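Local coordinates for protein hydrolase, putative (Plasmodium vivax, PDB 2B30) that is a putative haloacid dehalogenase-superfamily hydrolase that binds a calcium ion and may act as a phosphatase, like many members of its family, at residues E122-L127 with T136-G141; K151-L156 with S165-H170; G196-K201 with G214-T219. One frame throughout, in Å; residues are numbered along the deposited sequence.

A single open sheet with different layers on its two faces can be read from three contacts, all in the six-stranded sheet domain that is probably the cap of this putative Cof-like hydrolase. Interactions 1 and 3, with centres about 12 Å apart, set neighbouring helices on one face; they meet where Tyr126 CE2 lies 3.5 Å from Leu198 CD1. Interaction 2, about 13 Å from interaction 1 between centres, occupies the opposite face, and Leu156 CD2 comes within 3.8 Å of Ile137 CD1. That face looks toward the calcium site of Asp33, Asp35 and Asp248: the Leu156 side chain is about 13 Å from the ion. Interactions 1 and 3 lie away from it.

Interaction 1: E122-L127 with T136-G141; sequences ELISYL and TIFHRG
Phe138 and Ile124 show how an aromatic side chain on a strand can meet a helix by its edge alone. From Phe138 CB the chain turns to CG with chi1 -65°, beside the backbone N and anti to the carbonyl carbon, which tilts the ring along the strand toward Thr136. One ring face receives Thr136 CG2, two residues back on the same strand; the methyl sits 3.6 Å above the ring plane, displaced toward the rim over CE2 and CZ. At the leading corner CE1 faces the helix and meets Ile124 CD1 at 3.7 Å. Ile124 CD1 lies in the ring plane, so this is an edge contact, and CD1 and CZ of the phenyl ring flank it at nearly equal, longer separations.

The setting is probably the cap of a putative type IIB haloacid dehalogenase-like protein, a sheet with helices 117-129 and 191-201 side by side on one face. Helix 117-129 runs into strand 136-140 through a short loop. On the neighbouring strand 181-184 Leu182 touches Phe138, and Leu123 and Leu127 rest on it too.

Ile124 reaches out by its longer branch, while Leu127, one turn further on, aims its side chain straight at the strand. Leu127 CD1 stops 4.4 Å from Thr136 CG2, a looser apolar approach to the methyl that also covers the phenyl ring. The hydroxyl of Thr136 serves another purpose: OG1 is hydrogen-bonded to Leu132 O in the connecting loop, leaving the methyl branch to face the leucine.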
loop_
_atom_site.group_PDB
_atom_site.type_symbol
_atom_site.label_atom_id
_atom_site.label_comp_id
_atom_site.label_asym_id
_atom_site.label_seq_id
_atom_site.Cartn_x
_atom_site.Cartn_y
_atom_site.Cartn_z
ATOM N N GLU A 122 24.662 -5.342 -1.138
ATOM C CA GLU A 122 24.822 -4.476 -2.278
ATOM C C GLU A 122 24.764 -3.045 -1.802
ATOM O O GLU A 122 25.548 -2.208 -2.241
ATOM C CB GLU A 122 23.760 -4.734 -3.336
ATOM C CG GLU A 122 24.031 -3.967 -4.617
ATOM C CD GLU A 122 23.164 -4.418 -5.784
ATOM O OE1 GLU A 122 22.076 -4.998 -5.544
ATOM O OE2 GLU A 122 23.575 -4.188 -6.945
ATOM N N LEU A 123 23.849 -2.778 -0.880
ATOM C CA LEU A 123 23.613 -1.421 -0.413
ATOM C C LEU A 123 24.860 -0.825 0.224
ATOM O O LEU A 123 25.237 0.306 -0.089
ATOM C CB LEU A 123 22.447 -1.392 0.575
ATOM C CG LEU A 123 22.106 -0.033 1.171
ATOM C CD1 LEU A 123 21.685 0.907 0.075
ATOM C CD2 LEU A 123 21.020 -0.179 2.224
ATOM N N ILE A 124 25.479 -1.591 1.119
ATOM C CA ILE A 124 26.713 -1.181 1.810
ATOM C C ILE A 124 27.877 -1.035 0.818
ATOM O O ILE A 124 28.705 -0.145 0.957
ATOM C CB ILE A 124 27.108 -2.198 2.943
ATOM C CG1 ILE A 124 25.984 -2.336 3.987
ATOM C CG2 ILE A 124 28.423 -1.793 3.616
ATOM C CD1 ILE A 124 25.497 -1.009 4.577
ATOM N N SER A 125 27.925 -1.909 -0.179
ATOM C CA SER A 125 28.940 -1.828 -1.213
ATOM C C SER A 125 28.789 -0.529 -1.997
ATOM O O SER A 125 29.774 0.132 -2.298
ATOM C CB SER A 125 28.845 -3.030 -2.151
ATOM O OG SER A 125 30.127 -3.374 -2.638
ATOM N N TYR A 126 27.548 -0.166 -2.308
ATOM C CA TYR A 126 27.225 1.119 -2.958
ATOM C C TYR A 126 27.551 2.347 -2.083
ATOM O O TYR A 126 27.988 3.385 -2.600
ATOM C CB TYR A 126 25.741 1.148 -3.380
ATOM C CG TYR A 126 25.268 2.468 -3.955
ATOM C CD1 TYR A 126 25.238 2.680 -5.326
ATOM C CD2 TYR A 126 24.847 3.500 -3.128
ATOM C CE1 TYR A 126 24.816 3.890 -5.858
ATOM C CE2 TYR A 126 24.422 4.706 -3.649
ATOM C CZ TYR A 126 24.407 4.895 -5.018
ATOM O OH TYR A 126 23.982 6.094 -5.546
ATOM N N LEU A 127 27.329 2.235 -0.772
ATOM C CA LEU A 127 27.591 3.348 0.155
ATOM C C LEU A 127 29.090 3.625 0.335
ATOM O O LEU A 127 29.501 4.780 0.475
ATOM C CB LEU A 127 26.932 3.080 1.514
ATOM C CG LEU A 127 25.400 3.134 1.510
ATOM C CD1 LEU A 127 24.862 2.737 2.868
ATOM C CD2 LEU A 127 24.877 4.511 1.102
ATOM N N THR A 136 26.012 7.916 7.685
ATOM C CA THR A 136 24.864 7.008 7.651
ATOM C C THR A 136 24.594 6.408 9.033
ATOM O O THR A 136 25.486 5.828 9.638
ATOM C CB THR A 136 25.119 5.865 6.641
ATOM O OG1 THR A 136 25.206 6.416 5.325
ATOM C CG2 THR A 136 23.999 4.814 6.676
ATOM N N ILE A 137 23.363 6.540 9.521
ATOM C CA ILE A 137 22.988 5.974 10.823
ATOM C C ILE A 137 22.353 4.600 10.634
ATOM O O ILE A 137 21.320 4.465 9.982
ATOM C CB ILE A 137 22.023 6.894 11.602
ATOM C CG1 ILE A 137 22.611 8.298 11.705
ATOM C CG2 ILE A 137 21.780 6.328 13.004
ATOM C CD1 ILE A 137 21.641 9.344 12.156
ATOM N N PHE A 138 22.980 3.588 11.219
ATOM C CA PHE A 138 22.584 2.194 11.008
ATOM C C PHE A 138 21.664 1.734 12.125
ATOM O O PHE A 138 22.062 1.758 13.290
ATOM C CB PHE A 138 23.820 1.309 10.966
ATOM C CG PHE A 138 24.719 1.598 9.804
ATOM C CD1 PHE A 138 24.705 0.784 8.682
ATOM C CD2 PHE A 138 25.581 2.688 9.831
ATOM C CE1 PHE A 138 25.533 1.041 7.615
ATOM C CE2 PHE A 138 26.414 2.952 8.762
ATOM C CZ PHE A 138 26.389 2.129 7.649
ATOM N N HIS A 139 20.444 1.326 11.773
ATOM C CA HIS A 139 19.424 0.996 12.765
ATOM C C HIS A 139 19.132 -0.501 12.792
ATOM O O HIS A 139 18.873 -1.095 11.749
ATOM C CB HIS A 139 18.123 1.742 12.457
ATOM C CG HIS A 139 18.186 3.218 12.703
ATOM N ND1 HIS A 139 17.853 3.785 13.915
ATOM C CD2 HIS A 139 18.506 4.249 11.882
ATOM C CE1 HIS A 139 17.973 5.099 13.833
ATOM N NE2 HIS A 139 18.363 5.407 12.609
ATOM N N ARG A 140 19.171 -1.103 13.980
ATOM C CA ARG A 140 18.677 -2.474 14.185
ATOM C C ARG A 140 17.914 -2.538 15.496
ATOM O O ARG A 140 18.489 -2.311 16.563
ATOM C CB ARG A 140 19.817 -3.493 14.205
ATOM C CG ARG A 140 19.362 -4.947 14.327
ATOM C CD ARG A 140 18.773 -5.498 13.017
ATOM N NE ARG A 140 18.290 -6.875 13.165
ATOM C CZ ARG A 140 17.157 -7.215 13.782
ATOM N NH1 ARG A 140 16.354 -6.297 14.293
ATOM N NH2 ARG A 140 16.817 -8.491 13.884
ATOM N N GLY A 141 16.620 -2.840 15.405
ATOM C CA GLY A 141 15.751 -2.917 16.568
ATOM C C GLY A 141 15.614 -1.584 17.278
ATOM O O GLY A 141 15.162 -0.592 16.684
#

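Interaction 2: K151-L156 with S165-H170; sequences KYADFL and SIIIRH
Ala153 and Ser165 bring together the lead-in to the helix and the start of the second strand of a beta-alpha-beta crossover, in which strand 143-147, helix 155-160 and the parallel edge strand 166-168 follow one another. The example illustrates how the approach to a crossover helix can pack on the beginning of the second strand without any directed bond between them.

Tyr152 opens a type I turn that ends at Phe155 and delivers the chain to the helix. Inside that turn Ala153 carries the largest share of the contact, and it does so with two different groups. Its CB methyl meets Ile167 CD1 at 3.8 Å; the isoleucine extends to it with CG1 beside the backbone N and chi2 close to anti (164°), so that the terminal methyl, not the CG2 branch, makes the touch. The Ala153 O faces the beginning of the strand, 3.9 Å from Ser165 N, a van der Waals approach that Ser165 CB shares from a little further off.

Phe155, on the first turn of the helix, leads its ring away from the strand and rests it on Ile137 in the middle of the cap sheet. Leu156 instead heads for the strand segment: CG lies beside the backbone N, chi1 -58°, and the chain then runs on to two methyls, of which CD2 turns to Ile137 and CD1 to the serine. Ser165 OG holds a hydrogen bond to Asn144 OD1 on the adjacent strand, and against this same oxygen Leu156 CD1 packs at 3.9 Å.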
loop_
_atom_site.group_PDB
_atom_site.type_symbol
_atom_site.label_atom_id
_atom_site.label_comp_id
_atom_site.label_asym_id
_atom_site.label_seq_id
_atom_site.Cartn_x
_atom_site.Cartn_y
_atom_site.Cartn_z
ATOM N N LYS A 151 30.831 12.555 11.416
ATOM C CA LYS A 151 30.731 13.892 12.006
ATOM C C LYS A 151 29.388 14.117 12.690
ATOM O O LYS A 151 29.267 14.989 13.547
ATOM N N TYR A 152 28.391 13.314 12.319
ATOM C CA TYR A 152 27.018 13.455 12.812
ATOM C C TYR A 152 26.675 12.485 13.961
ATOM O O TYR A 152 25.542 12.011 14.056
ATOM C CB TYR A 152 26.035 13.242 11.647
ATOM C CG TYR A 152 26.107 14.281 10.541
ATOM C CD1 TYR A 152 25.933 15.641 10.821
ATOM C CD2 TYR A 152 26.309 13.909 9.209
ATOM C CE1 TYR A 152 25.983 16.604 9.807
ATOM C CE2 TYR A 152 26.359 14.871 8.187
ATOM C CZ TYR A 152 26.194 16.213 8.498
ATOM O OH TYR A 152 26.233 17.171 7.510
ATOM N N ALA A 153 27.635 12.198 14.838
ATOM C CA ALA A 153 27.406 11.255 15.952
ATOM C C ALA A 153 26.437 11.786 17.043
ATOM O O ALA A 153 25.688 11.008 17.652
ATOM C CB ALA A 153 28.748 10.839 16.574
ATOM N N ASP A 154 26.452 13.101 17.276
ATOM C CA ASP A 154 25.550 13.742 18.241
ATOM C C ASP A 154 24.191 14.106 17.610
ATOM O O ASP A 154 23.387 14.810 18.236
ATOM C CB ASP A 154 26.209 15.002 18.823
ATOM N N PHE A 155 23.932 13.595 16.399
ATOM C CA PHE A 155 22.875 14.106 15.495
ATOM C C PHE A 155 21.455 13.818 15.972
ATOM O O PHE A 155 20.635 14.711 16.052
ATOM C CB PHE A 155 23.099 13.528 14.092
ATOM C CG PHE A 155 22.115 13.992 13.060
ATOM C CD1 PHE A 155 22.368 15.116 12.292
ATOM C CD2 PHE A 155 20.956 13.283 12.817
ATOM C CE1 PHE A 155 21.459 15.535 11.319
ATOM C CE2 PHE A 155 20.053 13.705 11.848
ATOM C CZ PHE A 155 20.312 14.827 11.102
ATOM N N LEU A 156 21.162 12.567 16.278
ATOM C CA LEU A 156 19.859 12.227 16.819
ATOM C C LEU A 156 19.673 12.835 18.213
ATOM O O LEU A 156 18.563 13.218 18.575
ATOM C CB LEU A 156 19.678 10.706 16.869
ATOM C CG LEU A 156 19.796 9.925 15.551
ATOM C CD1 LEU A 156 19.521 8.445 15.809
ATOM C CD2 LEU A 156 18.858 10.456 14.453
ATOM N N SER A 165 23.960 7.979 19.327
ATOM C CA SER A 165 24.267 6.753 18.592
ATOM C C SER A 165 25.551 6.129 19.118
ATOM O O SER A 165 26.452 6.843 19.550
ATOM C CB SER A 165 24.458 7.040 17.089
ATOM O OG SER A 165 23.310 7.634 16.508
ATOM N N ILE A 166 25.644 4.801 19.049
ATOM C CA ILE A 166 26.858 4.089 19.454
ATOM C C ILE A 166 27.900 4.136 18.330
ATOM O O ILE A 166 27.571 3.941 17.147
ATOM C CB ILE A 166 26.593 2.623 19.814
ATOM C CG1 ILE A 166 25.515 2.498 20.891
ATOM C CG2 ILE A 166 27.884 1.968 20.297
ATOM C CD1 ILE A 166 24.921 1.078 20.981
ATOM N N ILE A 167 29.157 4.384 18.710
ATOM C CA ILE A 167 30.227 4.615 17.748
ATOM C C ILE A 167 31.136 3.400 17.668
ATOM O O ILE A 167 31.500 2.810 18.684
ATOM C CB ILE A 167 31.029 5.882 18.094
ATOM C CG1 ILE A 167 30.111 7.114 18.043
ATOM C CG2 ILE A 167 32.186 6.069 17.113
ATOM C CD1 ILE A 167 30.675 8.362 18.722
ATOM N N ILE A 168 31.500 3.033 16.446
ATOM C CA ILE A 168 32.304 1.845 16.211
ATOM C C ILE A 168 33.209 2.053 15.006
ATOM O O ILE A 168 32.963 2.931 14.189
ATOM C CB ILE A 168 31.420 0.596 16.008
ATOM C CG1 ILE A 168 30.266 0.892 15.048
ATOM C CG2 ILE A 168 30.868 0.116 17.346
ATOM C CD1 ILE A 168 29.514 -0.333 14.609
ATOM N N ARG A 169 34.266 1.255 14.910
ATOM C CA ARG A 169 35.191 1.364 13.793
ATOM C C ARG A 169 34.455 0.970 12.512
ATOM O O ARG A 169 33.502 0.182 12.549
ATOM C CB ARG A 169 36.442 0.496 14.015
ATOM N N HIS A 170 34.888 1.552 11.396
ATOM C CA HIS A 170 34.318 1.287 10.078
ATOM C C HIS A 170 34.323 -0.204 9.768
ATOM O O HIS A 170 33.299 -0.739 9.360
ATOM C CB HIS A 170 35.096 2.062 9.006
ATOM C CG HIS A 170 34.465 2.040 7.645
ATOM N ND1 HIS A 170 34.620 0.986 6.764
ATOM C CD2 HIS A 170 33.705 2.959 7.001
ATOM C CE1 HIS A 170 33.969 1.250 5.645
ATOM N NE2 HIS A 170 33.406 2.442 5.762
#

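Interaction 3: G196-K201 with G214-T219; sequences GNLKQK and GHAEVT
Leu198 meets Ala216 and Val218 in the middle of a split beta-alpha-beta arrangement, where a strand of opposite direction lies between two parallel ones. Strand 181-184 leads to helix 191-201 and then to strand 206-210, and strand 216-220 fills the gap between those two strands, antiparallel to each. Beneath the crossing helix it is therefore this inserted strand that receives the leucine.

The approach to the strand is tied down first. Gly214, with positive phi, gives its carbonyl O to Ser191 OG at the start of the helix, and His215 pairs its ND1 with Leu186 N in the loop before helix 191-201. Ala216 is the first residue to face the helix: its CB methyl lies 4.2 Å from Leu198 CD2, while its backbone pairs with Ile184. Having so small a side chain at this point leaves the leucine to span most of the distance, the two CA atoms being 9.1 Å apart.

Glu217 faces the other side of the sheet, where OE2 forms a salt bridge with Lys181 NZ and the side chain touches Asn251. Its backbone turns to Phe209 on the outer strand, so successive residues of the inserted strand bond alternately to its two neighbours.

Val218 returns to the helix face. Its CG1 is anti to the backbone N, chi1 -179°, and packs on Leu123 of helix 117-129, which leaves CG2 for the leucine. Leu198 CD2, the branch that stretches fully away from its own backbone, thus faces both methyls of the strand, with Val218 CG2 at 4.3 Å.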
loop_
_atom_site.group_PDB
_atom_site.type_symbol
_atom_site.label_atom_id
_atom_site.label_comp_id
_atom_site.label_asym_id
_atom_site.label_seq_id
_atom_site.Cartn_x
_atom_site.Cartn_y
_atom_site.Cartn_z
ATOM N N GLY A 196 18.548 10.711 -5.837
ATOM C CA GLY A 196 18.310 10.342 -7.235
ATOM C C GLY A 196 19.054 9.084 -7.642
ATOM O O GLY A 196 18.440 8.100 -8.036
ATOM N N ASN A 197 20.379 9.109 -7.519
ATOM C CA ASN A 197 21.218 7.949 -7.878
ATOM C C ASN A 197 20.940 6.733 -7.006
ATOM O O ASN A 197 21.102 5.591 -7.446
ATOM C CB ASN A 197 22.709 8.292 -7.779
ATOM C CG ASN A 197 23.055 9.590 -8.480
ATOM O OD1 ASN A 197 22.644 9.824 -9.614
ATOM N ND2 ASN A 197 23.796 10.449 -7.798
ATOM N N LEU A 198 20.541 6.986 -5.760
ATOM C CA LEU A 198 20.172 5.916 -4.834
ATOM C C LEU A 198 18.854 5.258 -5.277
ATOM O O LEU A 198 18.745 4.027 -5.330
ATOM C CB LEU A 198 20.062 6.467 -3.405
ATOM C CG LEU A 198 20.009 5.495 -2.224
ATOM C CD1 LEU A 198 21.230 4.584 -2.175
ATOM C CD2 LEU A 198 19.889 6.289 -0.930
ATOM N N LYS A 199 17.873 6.085 -5.624
ATOM C CA LYS A 199 16.570 5.584 -6.068
ATOM C C LYS A 199 16.598 4.797 -7.382
ATOM O O LYS A 199 15.642 4.088 -7.673
ATOM C CB LYS A 199 15.542 6.726 -6.170
ATOM C CG LYS A 199 15.021 7.225 -4.831
ATOM C CD LYS A 199 13.736 8.007 -5.018
ATOM C CE LYS A 199 13.206 8.561 -3.707
ATOM N NZ LYS A 199 11.976 9.372 -3.918
ATOM N N GLN A 200 17.662 4.913 -8.174
ATOM C CA GLN A 200 17.752 4.156 -9.432
ATOM C C GLN A 200 18.693 2.957 -9.328
ATOM O O GLN A 200 18.533 1.975 -10.051
ATOM C CB GLN A 200 18.150 5.054 -10.615
ATOM C CG GLN A 200 19.432 5.820 -10.426
ATOM C CD GLN A 200 19.896 6.555 -11.674
ATOM O OE1 GLN A 200 20.853 7.339 -11.616
ATOM N NE2 GLN A 200 19.231 6.309 -12.805
ATOM N N LYS A 201 19.685 3.038 -8.452
ATOM C CA LYS A 201 20.516 1.874 -8.163
ATOM C C LYS A 201 19.675 0.798 -7.460
ATOM O O LYS A 201 19.831 -0.396 -7.739
ATOM C CB LYS A 201 21.722 2.257 -7.303
ATOM N N GLY A 214 15.524 16.583 3.736
ATOM C CA GLY A 214 16.226 16.034 2.569
ATOM C C GLY A 214 17.177 14.886 2.858
ATOM O O GLY A 214 18.077 14.611 2.061
ATOM N N HIS A 215 16.984 14.216 3.996
ATOM C CA HIS A 215 17.765 13.022 4.349
ATOM C C HIS A 215 17.068 11.780 3.780
ATOM O O HIS A 215 15.864 11.808 3.513
ATOM C CB HIS A 215 17.919 12.900 5.871
ATOM C CG HIS A 215 18.392 14.157 6.545
ATOM N ND1 HIS A 215 19.639 14.703 6.320
ATOM C CD2 HIS A 215 17.787 14.965 7.451
ATOM C CE1 HIS A 215 19.776 15.798 7.048
ATOM N NE2 HIS A 215 18.668 15.977 7.746
ATOM N N ALA A 216 17.824 10.702 3.583
ATOM C CA ALA A 216 17.259 9.450 3.043
ATOM C C ALA A 216 17.024 8.423 4.147
ATOM O O ALA A 216 17.949 8.059 4.846
ATOM C CB ALA A 216 18.169 8.861 1.969
ATOM N N GLU A 217 15.779 7.977 4.301
ATOM C CA GLU A 217 15.450 6.861 5.180
ATOM C C GLU A 217 15.266 5.623 4.315
ATOM O O GLU A 217 14.361 5.580 3.483
ATOM C CB GLU A 217 14.170 7.145 5.968
ATOM C CG GLU A 217 14.383 7.991 7.212
ATOM C CD GLU A 217 13.115 8.134 8.061
ATOM O OE1 GLU A 217 11.991 8.261 7.498
ATOM O OE2 GLU A 217 13.246 8.122 9.309
ATOM N N VAL A 218 16.127 4.629 4.513
ATOM C CA VAL A 218 16.143 3.400 3.701
ATOM C C VAL A 218 15.614 2.202 4.489
ATOM O O VAL A 218 16.211 1.810 5.475
ATOM C CB VAL A 218 17.571 3.083 3.249
ATOM C CG1 VAL A 218 17.609 1.833 2.392
ATOM C CG2 VAL A 218 18.139 4.262 2.495
ATOM N N THR A 219 14.500 1.625 4.044
ATOM C CA THR A 219 13.915 0.429 4.679
ATOM C C THR A 219 13.656 -0.665 3.654
ATOM O O THR A 219 13.811 -0.448 2.451
ATOM C CB THR A 219 12.594 0.758 5.401
ATOM O OG1 THR A 219 11.775 1.591 4.567
ATOM C CG2 THR A 219 12.866 1.476 6.711
#